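Local coordinates for protein type IV pilus biogenesis factor PilY1 (Pseudomonas aeruginosa, PDB 3HX6) that primes type IV pilus assembly, stabilises assembled pili, takes part in adhesion to host cells, and binds calcium, which seems essential for twitching motility, at residues A[79-82]-A[83-86]; A[349-352]-A[353-356]; A[72-75]-A[76-79]. The protein carries 3 engineered substitutions. All blocks are in the same frame, centred on the assembly; numbering follows the deposited sequence.

Contact 1: A[79-82]-A[83-86]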
loop_
_atom_site.group_PDB
_atom_site.type_symbol
_atom_site.label_atom_id
_atom_site.label_comp_id
_atom_site.label_asym_id
_atom_site.label_seq_id
_atom_site.Cartn_x
_atom_site.Cartn_y
_atom_site.Cartn_z
ATOM N N GLU A 79 1.573 -5.089 17.179
ATOM C CA GLU A 79 2.981 -5.467 17.142
ATOM C C GLU A 79 3.135 -6.979 17.169
ATOM O O GLU A 79 3.921 -7.545 16.413
ATOM C CB GLU A 79 3.730 -4.859 18.329
ATOM C CG GLU A 79 4.083 -3.388 18.164
ATOM C CD GLU A 79 5.051 -3.148 17.020
ATOM O OE1 GLU A 79 6.125 -3.786 17.006
ATOM O OE2 GLU A 79 4.739 -2.320 16.140
ATOM N N ALA A 80 2.381 -7.628 18.047
ATOM C CA ALA A 80 2.441 -9.076 18.171
ATOM C C ALA A 80 2.069 -9.771 16.866
ATOM O O ALA A 80 2.707 -10.746 16.468
ATOM C CB ALA A 80 1.517 -9.537 19.284
ATOM N N GLN A 81 1.048 -9.255 16.192
ATOM C CA GLN A 81 0.580 -9.851 14.947
ATOM C C GLN A 81 1.459 -9.562 13.736
ATOM O O GLN A 81 1.252 -10.133 12.667
ATOM C CB GLN A 81 -0.858 -9.408 14.679
ATOM C CG GLN A 81 -1.727 -9.472 15.923
ATOM C CD GLN A 81 -1.589 -10.789 16.669
ATOM O OE1 GLN A 81 -1.751 -10.844 17.889
ATOM N NE2 GLN A 81 -1.302 -11.857 15.940
ATOM N N LYS A 82 2.438 -8.679 13.896
ATOM C CA LYS A 82 3.340 -8.368 12.792
ATOM C C LYS A 82 4.115 -9.628 12.433
ATOM O O LYS A 82 4.489 -9.837 11.281
ATOM C CB LYS A 82 4.329 -7.275 13.194
ATOM C CG LYS A 82 3.767 -5.871 13.189
ATOM C CD LYS A 82 4.816 -4.887 13.687
ATOM C CE LYS A 82 4.363 -3.450 13.506
ATOM N NZ LYS A 82 4.207 -3.106 12.065
ATOM N N THR A 83 4.340 -10.465 13.438
ATOM C CA THR A 83 5.081 -11.708 13.273
ATOM C C THR A 83 4.195 -12.956 13.274
ATOM O O THR A 83 4.698 -14.081 13.334
ATOM C CB THR A 83 6.148 -11.846 14.385
ATOM O OG1 THR A 83 6.687 -13.174 14.381
ATOM C CG2 THR A 83 5.541 -11.547 15.747
ATOM N N ARG A 84 2.881 -12.764 13.201
ATOM C CA ARG A 84 1.962 -13.900 13.196
ATOM C C ARG A 84 2.014 -14.661 11.874
ATOM O O ARG A 84 2.024 -14.062 10.797
ATOM C CB ARG A 84 0.527 -13.431 13.463
ATOM C CG ARG A 84 -0.513 -14.545 13.382
ATOM C CD ARG A 84 -1.857 -14.100 13.932
ATOM N NE ARG A 84 -2.366 -12.898 13.276
ATOM C CZ ARG A 84 -3.480 -12.272 13.642
ATOM N NH1 ARG A 84 -4.195 -12.738 14.653
ATOM N NH2 ARG A 84 -3.875 -11.180 13.004
ATOM N N ALA A 85 2.046 -15.988 11.964
ATOM C CA ALA A 85 2.093 -16.827 10.772
ATOM C C ALA A 85 0.782 -16.703 10.002
ATOM O O ALA A 85 -0.274 -17.095 10.492
ATOM C CB ALA A 85 2.341 -18.281 11.160
ATOM N N PRO A 86 0.837 -16.149 8.783
ATOM C CA PRO A 86 -0.344 -15.965 7.933
ATOM C C PRO A 86 -1.151 -17.242 7.693
ATOM O O PRO A 86 -0.594 -18.333 7.558
ATOM C CB PRO A 86 0.247 -15.406 6.644
ATOM C CG PRO A 86 1.421 -14.617 7.138
ATOM C CD PRO A 86 2.030 -15.560 8.149
HETATM O O HOH W 1 1.509 -11.679 10.279
#
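Arg-84 folds back beside Gln-81 where helix 74-82 gives way to the loop before strand 87-91. Its CB lies 3.5 Å from Gln-81 O and its CG passes the amide end, and CD then comes within 3.1 Å of Gln-81 NE2. A bend at chi3 (56°) turns the guanidinium so that the glutamine amide lies over one face, displaced toward its rim: NE is 3.1 Å from Gln-81 NE2, a pair of donors in van der Waals contact and not a hydrogen bond, while NH2 meets the aliphatic CB of Gln-81 at 3.9 Å. The two planar groups are inclined by 46°, so they are not stacked flat. The backbone of the same two residues is also joined, with Arg-84 N donating to Gln-81 O (3.1 Å). A water gives hydrogens to Gln-81 O and Arg-84 O, bridging them again. Three hydrogen bonds fix the guanidinium from outside: NE to Gly-56 O, and NH1 to Thr-153 OG1 and Thr-172 O. The side chain thus fastens the loop after helix 74-82 to the segment following strand 54-55 and to strand 150-158, joining two four-stranded antiparallel sheets of the beta-propeller.

Contact 2: A[349-352]-A[353-356]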
loop_
_atom_site.group_PDB
_atom_site.type_symbol
_atom_site.label_atom_id
_atom_site.label_comp_id
_atom_site.label_asym_id
_atom_site.label_seq_id
_atom_site.Cartn_x
_atom_site.Cartn_y
_atom_site.Cartn_z
ATOM N N THR A 349 -30.183 -6.252 -5.864
ATOM C CA THR A 349 -31.023 -7.404 -5.609
ATOM C C THR A 349 -30.506 -8.676 -6.264
ATOM O O THR A 349 -29.724 -8.631 -7.216
ATOM C CB THR A 349 -32.469 -7.125 -6.069
ATOM O OG1 THR A 349 -32.496 -6.945 -7.489
ATOM C CG2 THR A 349 -32.991 -5.849 -5.400
ATOM N N GLY A 350 -30.957 -9.807 -5.735
ATOM C CA GLY A 350 -30.553 -11.101 -6.248
ATOM C C GLY A 350 -30.585 -12.143 -5.144
ATOM O O GLY A 350 -30.601 -11.805 -3.961
ATOM N N LYS A 351 -30.627 -13.414 -5.530
ATOM C CA LYS A 351 -30.628 -14.507 -4.567
ATOM C C LYS A 351 -30.023 -15.698 -5.292
ATOM O O LYS A 351 -30.302 -15.926 -6.468
ATOM C CB LYS A 351 -32.046 -14.790 -4.042
ATOM C CG LYS A 351 -32.964 -15.616 -4.912
ATOM C CD LYS A 351 -34.335 -15.721 -4.227
ATOM C CE LYS A 351 -35.241 -16.739 -4.893
ATOM N NZ LYS A 351 -34.776 -18.132 -4.649
ATOM N N TYR A 352 -29.188 -16.449 -4.588
ATOM C CA TYR A 352 -28.464 -17.553 -5.198
ATOM C C TYR A 352 -28.284 -18.752 -4.270
ATOM O O TYR A 352 -27.532 -19.667 -4.603
ATOM C CB TYR A 352 -27.080 -17.014 -5.577
ATOM C CG TYR A 352 -26.335 -17.718 -6.685
ATOM C CD1 TYR A 352 -24.944 -17.777 -6.663
ATOM C CD2 TYR A 352 -26.998 -18.244 -7.795
ATOM C CE1 TYR A 352 -24.226 -18.328 -7.713
ATOM C CE2 TYR A 352 -26.281 -18.800 -8.860
ATOM C CZ TYR A 352 -24.893 -18.834 -8.806
ATOM O OH TYR A 352 -24.154 -19.365 -9.838
ATOM N N PHE A 353 -28.957 -18.765 -3.121
ATOM C CA PHE A 353 -28.757 -19.860 -2.174
ATOM C C PHE A 353 -29.433 -21.188 -2.463
ATOM O O PHE A 353 -28.945 -22.228 -2.031
ATOM C CB PHE A 353 -29.096 -19.406 -0.745
ATOM C CG PHE A 353 -30.555 -19.155 -0.503
ATOM C CD1 PHE A 353 -31.345 -20.114 0.116
ATOM C CD2 PHE A 353 -31.135 -17.951 -0.870
ATOM C CE1 PHE A 353 -32.694 -19.876 0.370
ATOM C CE2 PHE A 353 -32.478 -17.701 -0.624
ATOM C CZ PHE A 353 -33.261 -18.666 -0.001
ATOM N N GLU A 354 -30.543 -21.177 -3.192
ATOM C CA GLU A 354 -31.228 -22.428 -3.499
ATOM C C GLU A 354 -30.740 -23.030 -4.809
ATOM O O GLU A 354 -30.251 -22.313 -5.681
ATOM C CB GLU A 354 -32.736 -22.197 -3.557
ATOM C CG GLU A 354 -33.363 -22.049 -2.188
ATOM C CD GLU A 354 -34.814 -21.645 -2.254
ATOM O OE1 GLU A 354 -35.500 -21.731 -1.212
ATOM O OE2 GLU A 354 -35.265 -21.233 -3.346
ATOM N N ASN A 355 -30.872 -24.346 -4.947
ATOM C CA ASN A 355 -30.436 -25.016 -6.170
ATOM C C ASN A 355 -31.090 -24.385 -7.379
ATOM O O ASN A 355 -30.437 -24.113 -8.379
ATOM C CB ASN A 355 -30.768 -26.511 -6.129
ATOM C CG ASN A 355 -29.736 -27.310 -5.362
ATOM O OD1 ASN A 355 -28.713 -26.771 -4.930
ATOM N ND2 ASN A 355 -29.992 -28.603 -5.192
ATOM N N ALA A 356 -32.388 -24.142 -7.275
ATOM C CA ALA A 356 -33.135 -23.537 -8.361
ATOM C C ALA A 356 -32.504 -22.220 -8.824
ATOM O O ALA A 356 -32.567 -21.879 -10.007
ATOM C CB ALA A 356 -34.581 -23.307 -7.924
#
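Two torsions bring Lys-351 to Glu-354: CG of the lysine sits between its backbone N and carbonyl carbon (chi1 80°), and after an extended run to CE the chain bends at chi4 (71°), which swings NZ along the backbone toward the later residue. The pair lies in the loop of the PilY1 beta-propeller that connects antiparallel strands 343-348 and 367-373. Glu-354, extended beyond CG, crosses the lysine at a slant and offers a single carboxylate oxygen; NZ is 3.4 Å from OE2 but 5.0 Å from OE1 of Glu-354, a long, one-sided salt bridge. The ammonium has a stronger partner in Asp-357, and the positive charge shared by the two carboxylates would be expected to ease their mutual repulsion. Between the lysine and the glutamate, Tyr-352 and Phe-353 send their rings off the backbone in nearly opposite directions. The tyrosine ring meets His-132 of helix 130-137 edge-to-face, and the phenylalanine ring packs among Phe-195, Tyr-216 and Tyr-135, so this loop is anchored by aromatics on two sides. One aspartate ties together the lysine tip and the backbone of the glutamate: Asp-357 OD1 takes the salt bridge from Lys-351 NZ, while its OD2 accepts a hydrogen bond from Glu-354 N.

Contact 3: A[72-75]-A[76-79]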
loop_
_atom_site.group_PDB
_atom_site.type_symbol
_atom_site.label_atom_id
_atom_site.label_comp_id
_atom_site.label_asym_id
_atom_site.label_seq_id
_atom_site.Cartn_x
_atom_site.Cartn_y
_atom_site.Cartn_z
ATOM N N GLY A 72 -7.743 -1.659 26.771
ATOM C CA GLY A 72 -6.820 -2.530 26.064
ATOM C C GLY A 72 -5.660 -1.758 25.465
ATOM O O GLY A 72 -5.566 -0.542 25.628
ATOM N N ASN A 73 -4.765 -2.463 24.780
ATOM C CA ASN A 73 -3.622 -1.825 24.138
ATOM C C ASN A 73 -3.499 -2.409 22.733
ATOM O O ASN A 73 -2.881 -3.455 22.543
ATOM C CB ASN A 73 -2.336 -2.099 24.920
ATOM C CG ASN A 73 -1.214 -1.172 24.520
ATOM O OD1 ASN A 73 -0.992 -0.922 23.333
ATOM N ND2 ASN A 73 -0.495 -0.650 25.508
ATOM N N TYR A 74 -4.081 -1.737 21.746
ATOM C CA TYR A 74 -4.035 -2.259 20.388
ATOM C C TYR A 74 -2.640 -2.255 19.778
ATOM O O TYR A 74 -2.289 -3.171 19.036
ATOM C CB TYR A 74 -4.991 -1.493 19.471
ATOM C CG TYR A 74 -5.351 -2.267 18.218
ATOM C CD1 TYR A 74 -6.172 -3.397 18.286
ATOM C CD2 TYR A 74 -4.847 -1.895 16.970
ATOM C CE1 TYR A 74 -6.481 -4.139 17.145
ATOM C CE2 TYR A 74 -5.149 -2.633 15.820
ATOM C CZ TYR A 74 -5.966 -3.755 15.917
ATOM O OH TYR A 74 -6.256 -4.498 14.791
ATOM N N SER A 75 -1.841 -1.235 20.082
ATOM C CA SER A 75 -0.492 -1.163 19.526
ATOM C C SER A 75 0.321 -2.412 19.864
ATOM O O SER A 75 1.044 -2.926 19.013
ATOM C CB SER A 75 0.243 0.080 20.034
ATOM O OG SER A 75 0.518 -0.032 21.416
ATOM N N THR A 76 0.202 -2.904 21.096
ATOM C CA THR A 76 0.941 -4.100 21.491
ATOM C C THR A 76 0.352 -5.334 20.807
ATOM O O THR A 76 1.062 -6.298 20.520
ATOM C CB THR A 76 0.939 -4.309 23.025
ATOM O OG1 THR A 76 -0.405 -4.406 23.501
ATOM C CG2 THR A 76 1.632 -3.147 23.723
ATOM N N PHE A 77 -0.951 -5.303 20.548
ATOM C CA PHE A 77 -1.603 -6.415 19.870
ATOM C C PHE A 77 -1.144 -6.407 18.422
ATOM O O PHE A 77 -0.809 -7.443 17.859
ATOM C CB PHE A 77 -3.120 -6.259 19.898
ATOM C CG PHE A 77 -3.853 -7.345 19.155
ATOM C CD1 PHE A 77 -4.032 -8.597 19.728
ATOM C CD2 PHE A 77 -4.354 -7.115 17.879
ATOM C CE1 PHE A 77 -4.709 -9.605 19.043
ATOM C CE2 PHE A 77 -5.029 -8.114 17.188
ATOM C CZ PHE A 77 -5.204 -9.360 17.772
ATOM N N ALA A 78 -1.147 -5.225 17.820
ATOM C CA ALA A 78 -0.732 -5.074 16.429
ATOM C C ALA A 78 0.711 -5.538 16.272
ATOM O O ALA A 78 1.035 -6.295 15.353
ATOM C CB ALA A 78 -0.869 -3.617 15.996
ATOM N N GLU A 79 1.573 -5.089 17.179
ATOM C CA GLU A 79 2.981 -5.467 17.142
ATOM C C GLU A 79 3.135 -6.979 17.169
ATOM O O GLU A 79 3.921 -7.545 16.413
ATOM C CB GLU A 79 3.730 -4.859 18.329
ATOM C CG GLU A 79 4.083 -3.388 18.164
ATOM C CD GLU A 79 5.051 -3.148 17.020
ATOM O OE1 GLU A 79 6.125 -3.786 17.006
ATOM O OE2 GLU A 79 4.739 -2.320 16.140
#
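Asn-73 is the N-cap of helix 74-82, and Thr-76 engages its side-chain and its backbone oxygen. Thr-76 OG1, placed between its own backbone N and carbonyl carbon (chi1 58°), donates to Asn-73 O at 2.8 Å. Thr-76 N donates to Asn-73 OD1 at 3.2 Å, the N-cap bond, approaching from above the amide plane. Asn-73 OD1 has a second donor in Ser-75 OG, 2.6 Å away and lying in the carbonyl plane; two donors about 60° apart thus grip the one oxygen and limit rotation of the amide. CG2 of Thr-76 touches this amide as well, 3.6 Å from CG of Asn-73. The i to i+4 bonds open weakly with Phe-77 N to Asn-73 O, followed by Ala-78 N to Tyr-74 O at a short 2.6 Å and Glu-79 N to Ser-75 O. On another side of the helix, Tyr-74 and Phe-77 lie one turn apart with their rings inclined at 36°, CE1 of Tyr-74 coming 3.7 Å from CD2 of Phe-77. The tyrosine runs inward, its OH hydrogen-bonded to Asp-144 OD2 and to Tyr-60 N, and its ring meets Trp-151 edge-to-face. Helix 74-82 is thereby pinned at its first turn to helix 62-65 and to strands 141-147 and 150-158, while Ser-407 of the second subunit packs on Asn-73 and Ser-75.

How the contacts relate
Contacts 3 and 1 overlap at Glu-79 on one short helix, 74-82: the first forms its capped N-terminal turn, the second its exit into the loop before strand 87-91. Their centres are 11 Å apart, and the shared Glu-79 makes a long, weak ion pair with Arg-500 of the second subunit. Tyr-74 in the helix and Arg-84 in the loop after it both reach strand 150-158. Contact 2 is separate, in a later propeller loop: its centre is about 38 Å from that of contact 1 and 41 Å from that of contact 3, with nearest atoms about 28 and 31 Å apart. All three lie away from the calcium site formed by Asp-258, Asn-260, Asp-262, Val-264 and Asp-266.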